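Local coordinates for putative Fe-S biosynthesis protein (Lactobacillus acidophilus, PDB 2QGO), which is a putative Fe-S biosynthesis protein and probably takes part in the assembly of iron-sulphur clusters, at residues V89-Y92 with L97-S100. Numbering follows the deposited sequence.
Sequences VMDY and LSLS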
loop_
_atom_site.group_PDB
_atom_site.type_symbol
_atom_site.label_atom_id
_atom_site.label_comp_id
_atom_site.label_asym_id
_atom_site.label_seq_id
_atom_site.Cartn_x
_atom_site.Cartn_y
_atom_site.Cartn_z
ATOM N N VAL A 89 11.226 -0.873 -1.595
ATOM C CA VAL A 89 11.082 -0.837 -3.029
ATOM C C VAL A 89 9.843 -1.646 -3.389
ATOM O O VAL A 89 9.657 -2.762 -2.901
ATOM C CB VAL A 89 12.307 -1.467 -3.732
ATOM C CG1 VAL A 89 12.026 -1.626 -5.224
ATOM C CG2 VAL A 89 13.544 -0.599 -3.515
ATOM N N MET A 90 8.978 -1.065 -4.214
ATOM C CA MET A 90 7.788 -1.771 -4.674
ATOM C C MET A 90 8.054 -2.082 -6.148
ATOM O O MET A 90 8.377 -1.201 -6.934
ATOM C CB MET A 90 6.529 -0.903 -4.530
ATOM C CG MET A 90 5.210 -1.650 -4.827
ATOM S SD MET A 90 4.723 -2.862 -3.547
ATOM C CE MET A 90 3.975 -1.740 -2.287
ATOM N N ASP A 91 7.935 -3.349 -6.513
ATOM C CA ASP A 91 8.170 -3.765 -7.888
ATOM C C ASP A 91 6.965 -4.534 -8.416
ATOM O O ASP A 91 6.056 -4.874 -7.657
ATOM C CB ASP A 91 9.430 -4.632 -7.947
ATOM C CG ASP A 91 9.833 -4.985 -9.358
ATOM O OD1 ASP A 91 9.575 -4.183 -10.281
ATOM O OD2 ASP A 91 10.430 -6.068 -9.547
ATOM N N TYR A 92 6.957 -4.792 -9.717
ATOM C CA TYR A 92 5.871 -5.524 -10.347
ATOM C C TYR A 92 6.445 -6.453 -11.413
ATOM O O TYR A 92 7.158 -6.008 -12.303
ATOM C CB TYR A 92 4.870 -4.563 -11.008
ATOM C CG TYR A 92 3.638 -5.273 -11.534
ATOM C CD1 TYR A 92 2.624 -5.671 -10.670
ATOM C CD2 TYR A 92 3.527 -5.625 -12.881
ATOM C CE1 TYR A 92 1.524 -6.413 -11.125
ATOM C CE2 TYR A 92 2.427 -6.372 -13.350
ATOM C CZ TYR A 92 1.433 -6.761 -12.464
ATOM O OH TYR A 92 0.354 -7.502 -12.899
ATOM N N LEU A 97 2.506 -7.450 -7.507
ATOM C CA LEU A 97 3.209 -6.352 -6.854
ATOM C C LEU A 97 4.040 -7.007 -5.765
ATOM O O LEU A 97 3.551 -7.886 -5.062
ATOM C CB LEU A 97 2.224 -5.377 -6.201
ATOM C CG LEU A 97 1.706 -4.165 -6.981
ATOM C CD1 LEU A 97 0.716 -3.403 -6.109
ATOM C CD2 LEU A 97 2.872 -3.260 -7.379
ATOM N N SER A 98 5.290 -6.593 -5.627
ATOM C CA SER A 98 6.153 -7.159 -4.604
ATOM C C SER A 98 6.820 -6.034 -3.821
ATOM O O SER A 98 7.273 -5.044 -4.400
ATOM C CB SER A 98 7.223 -8.036 -5.243
ATOM O OG SER A 98 8.112 -7.245 -6.016
ATOM N N LEU A 99 6.872 -6.193 -2.504
ATOM C CA LEU A 99 7.478 -5.208 -1.623
ATOM C C LEU A 99 8.724 -5.786 -0.961
ATOM O O LEU A 99 8.714 -6.919 -0.486
ATOM C CB LEU A 99 6.481 -4.781 -0.548
ATOM C CG LEU A 99 7.010 -3.780 0.483
ATOM C CD1 LEU A 99 7.204 -2.403 -0.170
ATOM C CD2 LEU A 99 6.040 -3.696 1.644
ATOM N N SER A 100 9.793 -4.994 -0.928
ATOM C CA SER A 100 11.050 -5.422 -0.331
ATOM C C SER A 100 11.787 -4.241 0.287
ATOM O O SER A 100 11.397 -3.090 0.112
ATOM C CB SER A 100 11.944 -6.069 -1.394
ATOM O OG SER A 100 12.271 -5.140 -2.421
HETATM O O HOH W 1 10.489 -4.958 -4.429
#
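Bends at chi2 and chi3 fold the Met90 side chain across strand 97-100, its methyl CE resting 3.9 Å from Leu99 CD1. Farther back along the chain, Met90 CG meets Leu97 CD2 at 3.8 Å, and between them SD lies against the Ser98 carbonyl, 3.5 Å from Ser98 O. Leu97 sends its CG anti to its carbonyl carbon, chi1 -92°, turned away from the staggered value, and the CD2 branch doubles as the neighbour of Tyr92, 4.1 Å from ring atom CD1. Beneath this apolar face the strands run antiparallel as the two arms of a hairpin. Asp91 and Ser98 form a hydrogen-bonded pair, with Asp91 N to Ser98 O at 2.8 Å and nearly straight (170°); Val89 and Ser100 pair likewise. On the other face, carrying Val89, Asp91, Ser98 and Ser100, a water bridges the strands: it donates to Val89 O (2.8 Å) and hydrogen-bonds Ser100 OG (2.7 Å). Asp91 OD1 accepts a hydrogen bond from Thr9 OG1 and a weak one from Tyr92 N, which steadies the carboxylate. The hairpin lies within a mixed sheet, flanked by strands 6-8 and 104-114; Leu97 and Leu99 pack on Val110, while helix 10-18 brings Tyr15 to stack on Tyr92 and touch Leu97.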